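Local structure of putative citrate lyase, alfa subunit (Streptococcus mutans, 2HJ0) at residues E75-N81 with I102-P108; C401-F405 with E498-G502. The protein is a putative citrate lyase alpha subunit of the CitF family, built around two mixed, largely parallel beta sheets. One frame throughout, in Å; residues are numbered along the deposited sequence.

Interaction 1: E75-N81 with I102-P108; sequences EGDYVMN and IANVHEP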
loop_
_atom_site.group_PDB
_atom_site.type_symbol
_atom_site.label_atom_id
_atom_site.label_comp_id
_atom_site.label_asym_id
_atom_site.label_seq_id
_atom_site.Cartn_x
_atom_site.Cartn_y
_atom_site.Cartn_z
ATOM N N GLU A 75 -10.218 12.937 20.947
ATOM C CA GLU A 75 -11.395 13.533 21.588
ATOM C C GLU A 75 -12.184 14.458 20.688
ATOM O O GLU A 75 -13.244 14.950 21.071
ATOM C CB GLU A 75 -10.998 14.295 22.848
ATOM C CG GLU A 75 -10.392 13.434 23.953
ATOM C CD GLU A 75 -11.359 12.382 24.516
ATOM O OE1 GLU A 75 -12.594 12.552 24.390
ATOM O OE2 GLU A 75 -10.861 11.396 25.100
ATOM N N GLY A 76 -11.661 14.704 19.495
ATOM C CA GLY A 76 -12.357 15.570 18.573
ATOM C C GLY A 76 -13.137 14.778 17.546
ATOM O O GLY A 76 -13.748 15.371 16.656
ATOM N N ASP A 77 -13.148 13.449 17.663
ATOM C CA ASP A 77 -13.861 12.625 16.678
ATOM C C ASP A 77 -15.370 12.823 16.605
ATOM O O ASP A 77 -16.041 12.977 17.622
ATOM C CB ASP A 77 -13.613 11.131 16.891
ATOM C CG ASP A 77 -14.413 10.286 15.923
ATOM O OD1 ASP A 77 -14.074 10.287 14.725
ATOM O OD2 ASP A 77 -15.407 9.649 16.341
ATOM N N TYR A 78 -15.897 12.793 15.385
ATOM C CA TYR A 78 -17.326 12.938 15.155
ATOM C C TYR A 78 -17.880 11.744 14.385
ATOM O O TYR A 78 -19.061 11.440 14.487
ATOM C CB TYR A 78 -17.615 14.199 14.353
ATOM C CG TYR A 78 -17.489 15.503 15.106
ATOM C CD1 TYR A 78 -17.565 16.714 14.424
ATOM C CD2 TYR A 78 -17.299 15.539 16.486
ATOM C CE1 TYR A 78 -17.452 17.929 15.082
ATOM C CE2 TYR A 78 -17.186 16.765 17.163
ATOM C CZ TYR A 78 -17.262 17.959 16.441
ATOM O OH TYR A 78 -17.126 19.184 17.060
ATOM N N VAL A 79 -17.019 11.082 13.613
ATOM C CA VAL A 79 -17.404 9.938 12.792
ATOM C C VAL A 79 -18.028 8.785 13.558
ATOM O O VAL A 79 -19.078 8.305 13.166
ATOM C CB VAL A 79 -16.196 9.413 11.996
ATOM C CG1 VAL A 79 -16.605 8.253 11.109
ATOM C CG2 VAL A 79 -15.606 10.535 11.169
HETATM N N MSE A 80 -17.397 8.340 14.640
HETATM C CA MSE A 80 -17.928 7.233 15.443
HETATM C C MSE A 80 -19.378 7.471 15.864
HETATM O O MSE A 80 -20.266 6.724 15.465
HETATM C CB MSE A 80 -17.074 7.024 16.702
HETATM C CG MSE A 80 -16.197 5.755 16.722
HETATM SE SE MSE A 80 -16.896 4.180 17.703
HETATM C CE MSE A 80 -16.118 4.498 19.470
ATOM N N ASN A 81 -19.606 8.512 16.665
ATOM C CA ASN A 81 -20.945 8.830 17.162
ATOM C C ASN A 81 -21.917 9.061 16.032
ATOM O O ASN A 81 -23.113 8.796 16.151
ATOM C CB ASN A 81 -20.934 10.082 18.046
ATOM C CG ASN A 81 -20.018 9.949 19.242
ATOM O OD1 ASN A 81 -19.832 8.862 19.789
ATOM N ND2 ASN A 81 -19.456 11.064 19.669
ATOM N N ILE A 102 -10.998 3.894 21.739
ATOM C CA ILE A 102 -12.185 4.657 22.138
ATOM C C ILE A 102 -11.869 5.831 23.065
ATOM O O ILE A 102 -11.184 5.668 24.072
ATOM C CB ILE A 102 -13.222 3.692 22.823
ATOM C CG1 ILE A 102 -13.785 2.716 21.782
ATOM C CG2 ILE A 102 -14.363 4.465 23.433
ATOM C CD1 ILE A 102 -14.565 1.578 22.367
ATOM N N ALA A 103 -12.372 7.014 22.733
ATOM C CA ALA A 103 -12.124 8.199 23.564
ATOM C C ALA A 103 -13.357 8.562 24.411
ATOM O O ALA A 103 -14.383 7.896 24.317
ATOM C CB ALA A 103 -11.722 9.387 22.675
ATOM N N ASN A 104 -13.250 9.608 25.236
ATOM C CA ASN A 104 -14.359 10.041 26.091
ATOM C C ASN A 104 -15.517 10.668 25.314
ATOM O O ASN A 104 -16.681 10.573 25.714
ATOM C CB ASN A 104 -13.906 11.050 27.151
ATOM C CG ASN A 104 -12.975 10.446 28.194
ATOM O OD1 ASN A 104 -13.274 9.426 28.829
ATOM N ND2 ASN A 104 -11.837 11.092 28.384
ATOM N N VAL A 105 -15.215 11.313 24.200
ATOM C CA VAL A 105 -16.257 11.954 23.417
ATOM C C VAL A 105 -17.177 10.884 22.857
ATOM O O VAL A 105 -18.259 11.185 22.354
ATOM C CB VAL A 105 -15.644 12.770 22.261
ATOM C CG1 VAL A 105 -14.972 11.831 21.255
ATOM C CG2 VAL A 105 -16.717 13.606 21.590
ATOM N N HIS A 106 -16.733 9.634 22.947
ATOM C CA HIS A 106 -17.513 8.509 22.459
ATOM C C HIS A 106 -18.545 8.042 23.486
ATOM O O HIS A 106 -19.010 6.911 23.426
ATOM C CB HIS A 106 -16.578 7.351 22.086
ATOM C CG HIS A 106 -15.741 7.619 20.871
ATOM N ND1 HIS A 106 -14.426 7.216 20.769
ATOM C CD2 HIS A 106 -16.040 8.238 19.704
ATOM C CE1 HIS A 106 -13.950 7.579 19.590
ATOM N NE2 HIS A 106 -14.908 8.201 18.926
ATOM N N GLU A 107 -18.908 8.918 24.418
ATOM C CA GLU A 107 -19.883 8.578 25.457
ATOM C C GLU A 107 -21.194 8.005 24.917
ATOM O O GLU A 107 -21.751 7.066 25.491
ATOM C CB GLU A 107 -20.189 9.802 26.310
ATOM C CG GLU A 107 -20.904 9.495 27.614
ATOM C CD GLU A 107 -21.500 10.747 28.242
ATOM O OE1 GLU A 107 -22.462 11.300 27.650
ATOM O OE2 GLU A 107 -21.008 11.188 29.316
ATOM N N PRO A 108 -21.715 8.566 23.815
ATOM C CA PRO A 108 -22.966 8.072 23.233
ATOM C C PRO A 108 -23.010 6.554 23.084
ATOM O O PRO A 108 -24.080 5.956 23.046
ATOM C CB PRO A 108 -23.007 8.785 21.891
ATOM C CG PRO A 108 -22.409 10.105 22.224
ATOM C CD PRO A 108 -21.205 9.708 23.035
#
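The loop between strand 95-99 and helix 109-114 packs on the turn that leads into helix 79-89, setting His106 against Asp77 and Met80 and the backbone of Asn104 and Val105 against Glu75. His106 NE2 donates to Asp77 OD2 at 3.0 Å, with the oxygen only 2° out of the imidazole plane. The same OD2 accepts from Met80 N through its syn lone pair, an Asx motif leading into the helix, so two donors grip it. At the far side of the ring, His106 ND1 accepts from Ala103 N at 2.8 Å, and these two bonds fix the rotation of the imidazole. The selenomethionine Met80 bends its CE over the ring centre, 3.5 Å from the His106 centroid, a CH-pi contact. Glu75, its chain folded at chi2 (-63°), turns its carboxylate along the backbone of 104-105: OE2 takes Asn104 N at 3.0 Å and OE1 takes Val105 N at 2.9 Å, each by a syn lone pair. Asn81 ND2 reaches Val105 O at 2.9 Å, from above the carbonyl plane. An Asx motif at a helix start and a His-carboxylate hydrogen bond thus join the connections after parallel strands 66-69 and 95-99 of the mixed sheet.

Interaction 2: C401-F405 with E498-G502; sequences CDTAF and EYRDG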
loop_
_atom_site.group_PDB
_atom_site.type_symbol
_atom_site.label_atom_id
_atom_site.label_comp_id
_atom_site.label_asym_id
_atom_site.label_seq_id
_atom_site.Cartn_x
_atom_site.Cartn_y
_atom_site.Cartn_z
ATOM N N CYS A 401 2.868 -3.083 25.329
ATOM C CA CYS A 401 3.467 -4.409 25.320
ATOM C C CYS A 401 4.138 -4.695 23.973
ATOM O O CYS A 401 4.997 -5.564 23.889
ATOM C CB CYS A 401 2.423 -5.492 25.623
ATOM S SG CYS A 401 1.325 -5.933 24.258
ATOM N N ASP A 402 3.747 -3.964 22.929
ATOM C CA ASP A 402 4.322 -4.146 21.595
ATOM C C ASP A 402 5.782 -3.740 21.520
ATOM O O ASP A 402 6.656 -4.554 21.253
ATOM C CB ASP A 402 3.583 -3.312 20.547
ATOM C CG ASP A 402 2.260 -3.901 20.147
ATOM O OD1 ASP A 402 2.176 -5.146 19.975
ATOM O OD2 ASP A 402 1.303 -3.109 19.975
ATOM N N THR A 403 6.043 -2.458 21.727
ATOM C CA THR A 403 7.407 -1.981 21.636
ATOM C C THR A 403 8.228 -2.514 22.804
ATOM O O THR A 403 9.403 -2.851 22.656
ATOM C CB THR A 403 7.456 -0.456 21.631
ATOM O OG1 THR A 403 7.246 0.017 22.961
ATOM C CG2 THR A 403 6.378 0.088 20.748
ATOM N N ALA A 404 7.609 -2.599 23.973
ATOM C CA ALA A 404 8.333 -3.095 25.132
ATOM C C ALA A 404 9.022 -4.393 24.768
ATOM O O ALA A 404 10.114 -4.690 25.244
ATOM C CB ALA A 404 7.393 -3.326 26.297
ATOM N N PHE A 405 8.388 -5.187 23.920
ATOM C CA PHE A 405 9.009 -6.436 23.549
ATOM C C PHE A 405 10.052 -6.280 22.441
ATOM O O PHE A 405 11.161 -6.788 22.564
ATOM C CB PHE A 405 7.940 -7.449 23.138
ATOM C CG PHE A 405 8.498 -8.712 22.534
ATOM C CD1 PHE A 405 8.743 -8.798 21.171
ATOM C CD2 PHE A 405 8.799 -9.807 23.335
ATOM C CE1 PHE A 405 9.276 -9.946 20.620
ATOM C CE2 PHE A 405 9.333 -10.960 22.788
ATOM C CZ PHE A 405 9.572 -11.029 21.429
ATOM N N GLU A 498 -6.142 -9.527 25.442
ATOM C CA GLU A 498 -5.434 -10.405 24.528
ATOM C C GLU A 498 -4.033 -9.851 24.283
ATOM O O GLU A 498 -3.880 -8.700 23.898
ATOM C CB GLU A 498 -6.165 -10.514 23.187
ATOM C CG GLU A 498 -5.360 -11.304 22.152
ATOM C CD GLU A 498 -5.803 -11.051 20.722
ATOM O OE1 GLU A 498 -6.764 -11.700 20.257
ATOM O OE2 GLU A 498 -5.189 -10.186 20.060
ATOM N N TYR A 499 -3.018 -10.672 24.525
ATOM C CA TYR A 499 -1.628 -10.284 24.304
ATOM C C TYR A 499 -1.385 -10.152 22.802
ATOM O O TYR A 499 -2.092 -10.760 21.990
ATOM C CB TYR A 499 -0.685 -11.350 24.857
ATOM C CG TYR A 499 0.771 -10.943 24.874
ATOM C CD1 TYR A 499 1.196 -9.872 25.653
ATOM C CD2 TYR A 499 1.731 -11.638 24.127
ATOM C CE1 TYR A 499 2.529 -9.494 25.699
ATOM C CE2 TYR A 499 3.078 -11.265 24.168
ATOM C CZ TYR A 499 3.461 -10.186 24.961
ATOM O OH TYR A 499 4.775 -9.788 25.018
ATOM N N ARG A 500 -0.365 -9.384 22.437
ATOM C CA ARG A 500 -0.046 -9.173 21.033
ATOM C C ARG A 500 -0.028 -10.453 20.186
ATOM O O ARG A 500 -0.393 -10.421 19.008
ATOM C CB ARG A 500 1.302 -8.439 20.897
ATOM C CG ARG A 500 2.514 -9.218 21.394
ATOM C CD ARG A 500 3.814 -8.462 21.122
ATOM N NE ARG A 500 3.732 -7.750 19.831
ATOM C CZ ARG A 500 4.770 -7.456 19.054
ATOM N NH1 ARG A 500 6.005 -7.806 19.420
ATOM N NH2 ARG A 500 4.562 -6.827 17.906
ATOM N N ASP A 501 0.384 -11.574 20.775
ATOM C CA ASP A 501 0.452 -12.829 20.025
ATOM C C ASP A 501 -0.891 -13.531 19.845
ATOM O O ASP A 501 -0.979 -14.541 19.147
ATOM C CB ASP A 501 1.464 -13.786 20.665
ATOM C CG ASP A 501 1.074 -14.201 22.057
ATOM O OD1 ASP A 501 0.016 -13.731 22.544
ATOM O OD2 ASP A 501 1.829 -15.000 22.670
ATOM N N GLY A 502 -1.938 -12.997 20.468
ATOM C CA GLY A 502 -3.259 -13.587 20.316
ATOM C C GLY A 502 -3.808 -14.422 21.460
ATOM O O GLY A 502 -4.965 -14.839 21.428
#
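Asp402 OD1 is held by two groups: Arg500 NE approaches to 3.0 Å of Asp402 OD1 in a salt bridge, and Ser147 OG hydrogen-bonds to the same oxygen, while OD2 is held by Gly149 N. The carboxylate is thus anchored at both oxygens. The bridge runs through NE, Arg500 NH2 being 3.6 Å from Asp402 OD1, and the carboxylate and guanidinium planes stand 71° apart. Arg500 reaches the acid with CG in the position between backbone N and carbonyl carbon (chi1 65°) and a bend at chi3. Beyond NE, the guanidinium passes with one face toward Asp402 O, while Phe405 CD1 lies at its edge, 3.4 Å from Arg500 NH1. Cys401 packs on Tyr499: Cys401 CB is 4.0 Å from Tyr499 CE1, and Cys401 SG stands obliquely, 4.8 Å from the Tyr499 ring centroid. Arg500 CG lies 3.5 Å above one face of the Tyr499 ring, toward its rim. Phe405 also packs on Pro43 of the second subunit. Tyr499 to Gly502 form a type I beta turn, closed by Gly502 N to Tyr499 O at 2.7 Å; the contact is that of a beta hairpin, strands 493-498 and 504-511, docking its turn on helix 400-406.

Overall arrangement
Interactions 1 and 2 occupy separate places in one chain, their centres 26 Å apart and their nearest atoms about 14 Å apart, with no touch between them. Both involve the same ten-stranded sheet: interaction 1 uses the loops that follow strands 66-69 and 95-99, which are neighbours in it, whereas the hairpin of interaction 2 forms its edge with strand 504-511. Interaction 2 then reaches across to the other, nine-stranded sheet, since helix 400-406 precedes strand 409-413. Thus 75-81 with 102-108 ties neighbouring connections within one sheet, and 401-405 with 498-502 joins the two sheets. In sequence the contacts are in series, and only interaction 2 meets the second subunit.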